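Local coordinates for protein Phi class glutathione transferase GSTF1 (Populus tremula x Populus tremuloides, PDB 4RI6) that probably catalyses the conjugation of glutathione to electrophilic halide compounds, releasing a halide anion, as a Phi class glutathione transferase, at residues A[4-16]-A[23-37]. Residues are numbered along the deposited sequence; the frame is centred on the assembly and turned at random.
Sequences PVTIYGPPLSTAV and LIEKDVPFHLIPIDL. Unlike the reference sequence in segment 23-37: Ile33 (reference Val). With GSH (glutathione), chain C.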
ATOM      1  N   PRO A   4     -23.987  11.203  -9.143  1.00 40.45           N
ATOM      2  CA  PRO A   4     -23.205  10.788  -7.974  1.00 37.12           C
ATOM      3  C   PRO A   4     -22.450   9.485  -8.225  1.00 33.08           C
ATOM      4  O   PRO A   4     -22.943   8.603  -8.925  1.00 33.87           O
ATOM      5  CB  PRO A   4     -24.262  10.594  -6.885  1.00 37.14           C
ATOM      6  CG  PRO A   4     -25.434  11.404  -7.334  1.00 37.86           C
ATOM      7  CD  PRO A   4     -25.422  11.311  -8.825  1.00 39.26           C
ATOM      8  N   VAL A   5     -21.260   9.368  -7.660  1.00 30.05           N
ATOM      9  CA  VAL A   5     -20.545   8.115  -7.729  1.00 28.83           C
ATOM     10  C   VAL A   5     -21.219   7.148  -6.783  1.00 27.52           C
ATOM     11  O   VAL A   5     -21.964   7.557  -5.913  1.00 28.50           O
ATOM     12  CB  VAL A   5     -19.068   8.260  -7.367  1.00 29.27           C
ATOM     13  CG1 VAL A   5     -18.429   9.357  -8.217  1.00 30.64           C
ATOM     14  CG2 VAL A   5     -18.876   8.516  -5.868  1.00 29.51           C
ATOM     15  N   THR A   6     -20.960   5.863  -6.988  1.00 27.01           N
ATOM     16  CA  THR A   6     -21.541   4.794  -6.192  1.00 26.23           C
ATOM     17  C   THR A   6     -20.456   4.126  -5.349  1.00 26.67           C
ATOM     18  O   THR A   6     -19.434   3.708  -5.879  1.00 26.33           O
ATOM     19  CB  THR A   6     -22.194   3.753  -7.104  1.00 27.57           C
ATOM     20  OG1 THR A   6     -23.210   4.382  -7.906  1.00 29.32           O
ATOM     21  CG2 THR A   6     -22.801   2.619  -6.300  1.00 27.90           C
ATOM     22  N   ILE A   7     -20.695   4.019  -4.046  1.00 27.09           N
ATOM     23  CA  ILE A   7     -19.773   3.362  -3.123  1.00 26.80           C
ATOM     24  C   ILE A   7     -20.485   2.190  -2.470  1.00 26.26           C
ATOM     25  O   ILE A   7     -21.632   2.331  -2.056  1.00 27.59           O
ATOM     26  CB  ILE A   7     -19.273   4.329  -2.023  1.00 26.95           C
ATOM     27  CG1 ILE A   7     -18.737   5.618  -2.647  1.00 27.51           C
ATOM     28  CG2 ILE A   7     -18.250   3.648  -1.129  1.00 27.07           C
ATOM     29  CD1 ILE A   7     -17.540   5.443  -3.507  1.00 26.77           C
ATOM     30  N   TYR A   8     -19.797   1.058  -2.355  1.00 25.69           N
ATOM     31  CA  TYR A   8     -20.340  -0.147  -1.733  1.00 25.32           C
ATOM     32  C   TYR A   8     -19.703  -0.404  -0.380  1.00 25.52           C
ATOM     33  O   TYR A   8     -18.464  -0.480  -0.274  1.00 26.53           O
ATOM     34  CB  TYR A   8     -20.096  -1.385  -2.610  1.00 26.44           C
ATOM     35  CG  TYR A   8     -20.860  -1.406  -3.900  1.00 27.30           C
ATOM     36  CD1 TYR A   8     -20.465  -0.644  -4.980  1.00 27.81           C
ATOM     37  CD2 TYR A   8     -21.985  -2.201  -4.034  1.00 27.30           C
ATOM     38  CE1 TYR A   8     -21.175  -0.676  -6.172  1.00 28.62           C
ATOM     39  CE2 TYR A   8     -22.693  -2.246  -5.212  1.00 27.88           C
ATOM     40  CZ  TYR A   8     -22.291  -1.476  -6.274  1.00 29.47           C
ATOM     41  OH  TYR A   8     -23.004  -1.522  -7.451  1.00 32.92           O
ATOM     42  N   GLY A   9     -20.534  -0.579   0.639  1.00 25.90           N
ATOM     43  CA  GLY A   9     -20.060  -1.019   1.941  1.00 25.15           C
ATOM     44  C   GLY A   9     -20.610  -0.202   3.102  1.00 24.09           C
ATOM     45  O   GLY A   9     -21.168   0.869   2.897  1.00 25.19           O
ATOM     46  N   PRO A  10     -20.425  -0.694   4.338  1.00 23.40           N
ATOM     47  CA  PRO A  10     -20.931  -0.007   5.537  1.00 23.67           C
ATOM     48  C   PRO A  10     -19.964   1.032   6.088  1.00 22.71           C
ATOM     49  O   PRO A  10     -18.764   0.824   6.064  1.00 21.79           O
ATOM     50  CB  PRO A  10     -21.092  -1.143   6.533  1.00 24.36           C
ATOM     51  CG  PRO A  10     -19.969  -2.078   6.182  1.00 23.73           C
ATOM     52  CD  PRO A  10     -19.768  -1.967   4.678  1.00 24.10           C
ATOM     53  N   PRO A  11     -20.484   2.135   6.622  1.00 22.66           N
ATOM     54  CA  PRO A  11     -19.539   3.107   7.176  1.00 24.22           C
ATOM     55  C   PRO A  11     -18.746   2.615   8.404  1.00 23.76           C
ATOM     56  O   PRO A  11     -17.702   3.192   8.687  1.00 23.41           O
ATOM     57  CB  PRO A  11     -20.426   4.298   7.523  1.00 26.20           C
ATOM     58  CG  PRO A  11     -21.796   3.889   7.323  1.00 26.97           C
ATOM     59  CD  PRO A  11     -21.854   2.661   6.534  1.00 24.30           C
ATOM     60  N   LEU A  12     -19.158   1.552   9.077  1.00 23.82           N
ATOM     61  CA  LEU A  12     -18.335   1.016  10.182  1.00 23.78           C
ATOM     62  C   LEU A  12     -17.010   0.449   9.672  1.00 22.61           C
ATOM     63  O   LEU A  12     -16.059   0.297  10.436  1.00 23.14           O
ATOM     64  CB  LEU A  12     -19.094  -0.067  10.979  1.00 24.47           C
ATOM     65  CG  LEU A  12     -19.563  -1.325  10.223  1.00 25.65           C
ATOM     66  CD1 LEU A  12     -18.469  -2.382  10.093  1.00 26.15           C
ATOM     67  CD2 LEU A  12     -20.774  -1.927  10.902  1.00 25.93           C
ATOM     68  N   SER A  13     -16.924   0.157   8.376  1.00 20.70           N
ATOM     69  CA  SER A  13     -15.681  -0.370   7.826  1.00 19.48           C
ATOM     70  C   SER A  13     -14.617   0.721   7.716  1.00 18.27           C
ATOM     71  O   SER A  13     -14.873   1.817   7.233  1.00 19.49           O
ATOM     72  CB  SER A  13     -15.916  -0.991   6.439  1.00 19.83           C
ATOM     73  OG  SER A  13     -14.738  -0.892   5.627  1.00 22.63           O
ATOM     74  N   THR A  14     -13.408   0.400   8.131  1.00 17.09           N
ATOM     75  CA  THR A  14     -12.320   1.378   8.069  1.00 16.96           C
ATOM     76  C   THR A  14     -11.998   1.774   6.643  1.00 17.28           C
ATOM     77  O   THR A  14     -11.791   2.948   6.362  1.00 17.54           O
ATOM     78  CB  THR A  14     -11.057   0.838   8.730  1.00 17.57           C
ATOM     79  OG1 THR A  14     -10.772  -0.458   8.196  1.00 18.48           O
ATOM     80  CG2 THR A  14     -11.245   0.731  10.228  1.00 18.09           C
ATOM     81  N   ALA A  15     -11.948   0.789   5.745  1.00 17.10           N
ATOM     82  CA  ALA A  15     -11.641   1.081   4.352  1.00 17.39           C
ATOM     83  C   ALA A  15     -12.754   1.879   3.670  1.00 17.99           C
ATOM     84  O   ALA A  15     -12.487   2.762   2.867  1.00 17.86           O
ATOM     85  CB  ALA A  15     -11.360  -0.212   3.594  1.00 18.11           C
ATOM     86  N   VAL A  16     -14.007   1.570   3.971  1.00 18.13           N
ATOM     87  CA  VAL A  16     -15.103   2.415   3.485  1.00 19.33           C
ATOM     88  C   VAL A  16     -14.973   3.852   4.032  1.00 18.56           C
ATOM     89  O   VAL A  16     -15.159   4.826   3.313  1.00 19.15           O
ATOM     90  CB  VAL A  16     -16.496   1.837   3.885  1.00 20.20           C
ATOM     91  CG1 VAL A  16     -17.627   2.804   3.493  1.00 21.38           C
ATOM     92  CG2 VAL A  16     -16.717   0.451   3.241  1.00 21.55           C
ATOM     93  N   LEU A  23     -14.242  11.487  -0.292  1.00 20.87           N
ATOM     94  CA  LEU A  23     -15.330  12.042  -1.077  1.00 22.56           C
ATOM     95  C   LEU A  23     -15.792  13.362  -0.482  1.00 22.85           C
ATOM     96  O   LEU A  23     -16.042  14.323  -1.197  1.00 23.70           O
ATOM     97  CB  LEU A  23     -16.491  11.049  -1.154  1.00 23.17           C
ATOM     98  CG  LEU A  23     -16.203   9.823  -2.019  1.00 23.63           C
ATOM     99  CD1 LEU A  23     -17.195   8.728  -1.738  1.00 23.04           C
ATOM    100  CD2 LEU A  23     -16.253  10.218  -3.477  1.00 24.02           C
ATOM    101  N   ILE A  24     -15.894  13.410   0.841  1.00 22.25           N
ATOM    102  CA  ILE A  24     -16.416  14.599   1.508  1.00 22.29           C
ATOM    103  C   ILE A  24     -15.409  15.757   1.421  1.00 23.05           C
ATOM    104  O   ILE A  24     -15.790  16.885   1.114  1.00 24.22           O
ATOM    105  CB  ILE A  24     -16.768  14.292   2.965  1.00 22.39           C
ATOM    106  CG1 ILE A  24     -17.964  13.335   3.018  1.00 22.69           C
ATOM    107  CG2 ILE A  24     -17.105  15.576   3.706  1.00 22.74           C
ATOM    108  CD1 ILE A  24     -18.179  12.666   4.370  1.00 23.55           C
ATOM    109  N   GLU A  25     -14.127  15.469   1.650  1.00 23.34           N
ATOM    110  CA  GLU A  25     -13.080  16.455   1.433  1.00 23.78           C
ATOM    111  C   GLU A  25     -13.104  16.985   0.015  1.00 24.72           C
ATOM    112  O   GLU A  25     -12.874  18.175  -0.212  1.00 26.36           O
ATOM    113  CB  GLU A  25     -11.705  15.851   1.725  1.00 24.09           C
ATOM    114  CG  GLU A  25     -11.418  15.630   3.211  1.00 25.44           C
ATOM    115  CD  GLU A  25     -10.998  16.895   3.969  1.00 26.38           C
ATOM    116  OE1 GLU A  25     -10.501  17.856   3.343  1.00 27.40           O
ATOM    117  OE2 GLU A  25     -11.149  16.908   5.209  1.00 25.97           O
ATOM    118  N   LYS A  26     -13.368  16.099  -0.945  1.00 24.79           N
ATOM    119  CA  LYS A  26     -13.353  16.505  -2.346  1.00 24.72           C
ATOM    120  C   LYS A  26     -14.685  17.048  -2.839  1.00 26.72           C
ATOM    121  O   LYS A  26     -14.797  17.387  -4.015  1.00 27.07           O
ATOM    122  CB  LYS A  26     -12.922  15.330  -3.228  1.00 24.24           C
ATOM    123  CG  LYS A  26     -11.488  14.915  -2.957  1.00 23.59           C
ATOM    124  CD  LYS A  26     -10.481  16.041  -3.194  1.00 24.23           C
ATOM    125  CE  LYS A  26     -10.570  16.645  -4.590  1.00 24.42           C
ATOM    126  NZ  LYS A  26      -9.502  17.658  -4.853  1.00 24.16           N
ATOM    127  N   ASP A  27     -15.675  17.139  -1.947  1.00 28.42           N
ATOM    128  CA  ASP A  27     -16.987  17.693  -2.280  1.00 30.04           C
ATOM    129  C   ASP A  27     -17.639  16.886  -3.401  1.00 29.45           C
ATOM    130  O   ASP A  27     -18.292  17.442  -4.269  1.00 30.94           O
ATOM    131  CB  ASP A  27     -16.831  19.172  -2.679  1.00 33.36           C
ATOM    132  CG  ASP A  27     -18.157  19.888  -2.855  1.00 37.47           C
ATOM    133  OD1 ASP A  27     -19.150  19.493  -2.207  1.00 38.40           O
ATOM    134  OD2 ASP A  27     -18.192  20.849  -3.664  1.00 38.89           O
ATOM    135  N   VAL A  28     -17.426  15.572  -3.400  1.00 28.40           N
ATOM    136  CA  VAL A  28     -17.989  14.717  -4.433  1.00 29.31           C
ATOM    137  C   VAL A  28     -19.258  14.062  -3.928  1.00 30.12           C
ATOM    138  O   VAL A  28     -19.217  13.304  -2.963  1.00 30.39           O
ATOM    139  CB  VAL A  28     -17.004  13.639  -4.865  1.00 28.88           C
ATOM    140  CG1 VAL A  28     -17.636  12.730  -5.910  1.00 28.92           C
ATOM    141  CG2 VAL A  28     -15.755  14.292  -5.409  1.00 29.18           C
ATOM    142  N   PRO A  29     -20.394  14.351  -4.577  1.00 31.56           N
ATOM    143  CA  PRO A  29     -21.603  13.667  -4.124  1.00 31.48           C
ATOM    144  C   PRO A  29     -21.526  12.184  -4.406  1.00 30.39           C
ATOM    145  O   PRO A  29     -20.895  11.789  -5.383  1.00 30.46           O
ATOM    146  CB  PRO A  29     -22.715  14.324  -4.946  1.00 32.64           C
ATOM    147  CG  PRO A  29     -22.129  15.630  -5.442  1.00 33.35           C
ATOM    148  CD  PRO A  29     -20.674  15.317  -5.652  1.00 32.26           C
ATOM    149  N   PHE A  30     -22.149  11.378  -3.557  1.00 29.04           N
ATOM    150  CA  PHE A  30     -22.059   9.941  -3.697  1.00 28.57           C
ATOM    151  C   PHE A  30     -23.342   9.289  -3.213  1.00 29.29           C
ATOM    152  O   PHE A  30     -24.137   9.894  -2.492  1.00 30.10           O
ATOM    153  CB  PHE A  30     -20.846   9.380  -2.927  1.00 27.07           C
ATOM    154  CG  PHE A  30     -20.916   9.612  -1.445  1.00 27.01           C
ATOM    155  CD1 PHE A  30     -21.570   8.711  -0.622  1.00 27.60           C
ATOM    156  CD2 PHE A  30     -20.330  10.727  -0.884  1.00 26.77           C
ATOM    157  CE1 PHE A  30     -21.651   8.925   0.742  1.00 28.66           C
ATOM    158  CE2 PHE A  30     -20.397  10.946   0.470  1.00 27.38           C
ATOM    159  CZ  PHE A  30     -21.061  10.043   1.286  1.00 28.27           C
ATOM    160  N   HIS A  31     -23.539   8.055  -3.656  1.00 30.12           N
ATOM    161  CA  HIS A  31     -24.604   7.190  -3.189  1.00 32.21           C
ATOM    162  C   HIS A  31     -23.960   5.965  -2.573  1.00 31.23           C
ATOM    163  O   HIS A  31     -23.131   5.319  -3.198  1.00 32.24           O
ATOM    164  CB  HIS A  31     -25.538   6.807  -4.344  1.00 35.38           C
ATOM    165  CG  HIS A  31     -26.569   5.784  -3.981  1.00 40.23           C
ATOM    166  ND1 HIS A  31     -27.534   6.008  -3.021  1.00 42.63           N
ATOM    167  CD2 HIS A  31     -26.804   4.543  -4.469  1.00 42.11           C
ATOM    168  CE1 HIS A  31     -28.308   4.942  -2.920  1.00 43.17           C
ATOM    169  NE2 HIS A  31     -27.889   4.039  -3.791  1.00 43.11           N
ATOM    170  N   LEU A  32     -24.334   5.658  -1.342  1.00 30.61           N
ATOM    171  CA  LEU A  32     -23.726   4.570  -0.591  1.00 30.19           C
ATOM    172  C   LEU A  32     -24.647   3.368  -0.528  1.00 30.07           C
ATOM    173  O   LEU A  32     -25.779   3.456  -0.000  1.00 31.68           O
ATOM    174  CB  LEU A  32     -23.377   5.035   0.828  1.00 29.37           C
ATOM    175  CG  LEU A  32     -22.586   4.066   1.718  1.00 29.43           C
ATOM    176  CD1 LEU A  32     -21.178   3.770   1.189  1.00 28.67           C
ATOM    177  CD2 LEU A  32     -22.534   4.617   3.140  1.00 30.32           C
ATOM    178  N   ILE A  33     -24.156   2.256  -1.076  1.00 30.13           N
ATOM    179  CA  ILE A  33     -24.897   1.003  -1.123  1.00 30.24           C
ATOM    180  C   ILE A  33     -24.471   0.093   0.015  1.00 29.99           C
ATOM    181  O   ILE A  33     -23.305  -0.308   0.101  1.00 28.68           O
ATOM    182  CB  ILE A  33     -24.702   0.280  -2.484  1.00 32.05           C
ATOM    183  CG1 ILE A  33     -25.431   1.043  -3.590  1.00 32.82           C
ATOM    184  CG2 ILE A  33     -25.252  -1.150  -2.440  1.00 32.71           C
ATOM    185  CD1 ILE A  33     -25.127   0.527  -4.984  1.00 33.15           C
ATOM    186  N   PRO A  34     -25.422  -0.274   0.892  1.00 31.63           N
ATOM    187  CA  PRO A  34     -25.056  -1.059   2.073  1.00 32.97           C
ATOM    188  C   PRO A  34     -24.626  -2.484   1.747  1.00 33.97           C
ATOM    189  O   PRO A  34     -25.182  -3.126   0.851  1.00 35.24           O
ATOM    190  CB  PRO A  34     -26.347  -1.062   2.900  1.00 32.66           C
ATOM    191  CG  PRO A  34     -27.416  -0.995   1.870  1.00 33.16           C
ATOM    192  CD  PRO A  34     -26.883  -0.094   0.791  1.00 32.75           C
ATOM    193  N   ILE A  35     -23.606  -2.942   2.471  1.00 32.00           N
ATOM    194  CA  ILE A  35     -23.168  -4.339   2.467  1.00 30.56           C
ATOM    195  C   ILE A  35     -22.973  -4.803   3.919  1.00 30.65           C
ATOM    196  O   ILE A  35     -22.096  -4.267   4.608  1.00 30.31           O
ATOM    197  CB  ILE A  35     -21.822  -4.519   1.701  1.00 29.93           C
ATOM    198  CG1 ILE A  35     -21.893  -3.965   0.269  1.00 30.49           C
ATOM    199  CG2 ILE A  35     -21.401  -5.965   1.716  1.00 28.75           C
ATOM    200  CD1 ILE A  35     -22.700  -4.801  -0.706  1.00 30.37           C
ATOM    201  N   ASP A  36     -23.747  -5.787   4.386  1.00 30.70           N
ATOM    202  CA  ASP A  36     -23.666  -6.229   5.788  1.00 31.59           C
ATOM    203  C   ASP A  36     -22.601  -7.318   5.948  1.00 30.91           C
ATOM    204  O   ASP A  36     -22.794  -8.449   5.535  1.00 33.35           O
ATOM    205  CB  ASP A  36     -25.043  -6.724   6.293  1.00 33.37           C
ATOM    206  CG  ASP A  36     -25.068  -7.008   7.797  1.00 35.38           C
ATOM    207  OD1 ASP A  36     -24.043  -7.436   8.373  1.00 35.66           O
ATOM    208  OD2 ASP A  36     -26.145  -6.812   8.409  1.00 36.63           O
ATOM    209  N   LEU A  37     -21.473  -6.957   6.568  1.00 28.28           N
ATOM    210  CA  LEU A  37     -20.334  -7.858   6.707  1.00 28.99           C
ATOM    211  C   LEU A  37     -20.611  -8.978   7.697  1.00 31.77           C
ATOM    212  O   LEU A  37     -20.092 -10.074   7.557  1.00 32.85           O
ATOM    213  CB  LEU A  37     -19.079  -7.075   7.134  1.00 28.11           C
ATOM    214  CG  LEU A  37     -18.677  -5.918   6.220  1.00 26.86           C
ATOM    215  CD1 LEU A  37     -17.460  -5.150   6.760  1.00 26.80           C
ATOM    216  CD2 LEU A  37     -18.415  -6.431   4.804  1.00 26.51           C
TER
HETATM  217  N1  GSH C 500      -7.118  -3.389   1.293  0.58 23.00           N
HETATM  218  CA1 GSH C 500      -8.556  -3.227   1.168  0.58 29.21           C
HETATM  219  C1  GSH C 500      -9.009  -1.798   0.948  0.58 18.45           C
HETATM  220  O11 GSH C 500      -8.323  -0.941   1.467  0.58 14.60           O
HETATM  221  O12 GSH C 500     -10.008  -1.509   0.248  0.58 17.58           O
HETATM  222  CB1 GSH C 500      -9.047  -3.714   2.512  0.58 31.91           C
HETATM  223  CG1 GSH C 500     -10.469  -4.166   2.371  0.58 29.28           C
HETATM  224  CD1 GSH C 500     -10.903  -4.850   3.635  0.58 23.89           C
HETATM  225  OE1 GSH C 500     -10.197  -5.617   4.261  0.58 27.64           O
HETATM  226  N2  GSH C 500     -12.139  -4.548   3.965  0.58 25.99           N
HETATM  227  CA2 GSH C 500     -12.870  -5.056   5.084  0.58 52.92           C
HETATM  228  C2  GSH C 500     -13.785  -6.131   4.563  0.58 18.91           C
HETATM  229  O2  GSH C 500     -14.262  -5.992   3.461  0.58 22.81           O
HETATM  230  CB2 GSH C 500     -13.609  -3.847   5.671  0.58 21.30           C
HETATM  231  SG2 GSH C 500     -12.617  -2.951   6.885  0.58 28.96           S
HETATM  232  N3  GSH C 500     -14.017  -7.171   5.371  0.58 29.38           N
HETATM  233  CA3 GSH C 500     -14.939  -8.236   5.038  0.58 29.46           C
HETATM  234  C3  GSH C 500     -14.250  -9.433   4.439  0.58 25.76           C
HETATM  235  O31 GSH C 500     -13.023  -9.377   4.215  0.58 40.35           O
HETATM  236  O32 GSH C 500     -14.940 -10.440   4.187  0.58 28.40           O
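Ile33 fills the notch between Thr6 and Tyr8, an example of how side chains interlock in the beta-alpha-beta unit opening a thioredoxin-like domain. Its CD1 presses on Thr6 CG2 at a tight 3.4 Å and lies over the Tyr8 ring face in a CH-pi contact, 4.1 Å from the centroid. With CG beside its backbone N (chi1 -68°), Tyr8 runs alongside Ile33, while Ile35 CD1 sits at the ring's edge. Replacing Tyr8 by an alanine removes the ring, and Ile33 CD1, without its CH-pi partner, would probably be freer to turn. On the opposite face, Ile7 CG1 meets Leu23 CD1 tip to tip at 3.6 Å, bringing helix 14-25 down on the strands; Val5 CG2 packs on Phe30 CB, and Leu32 CD1 rests against Ile7 CG2, close to Gly9 O. Pro10 CG meets Leu37 CD1 at 4.0 Å, while Leu37 CD2 faces glutathione. Ser13 OG, 3.2 Å from glutathione SG2, caps the helix by accepting from Val16 N. Nearly straight His31 N-Val5 O, Ile7 N-His31 O, Ile33 N-Ile7 O and Gly9 N-Ile33 O bonds set the parallel register beside buried Val5, Ile7 and Leu23, the other face being mixed; the Pro10-Ser13 turn follows, bringing Ser13 to glutathione.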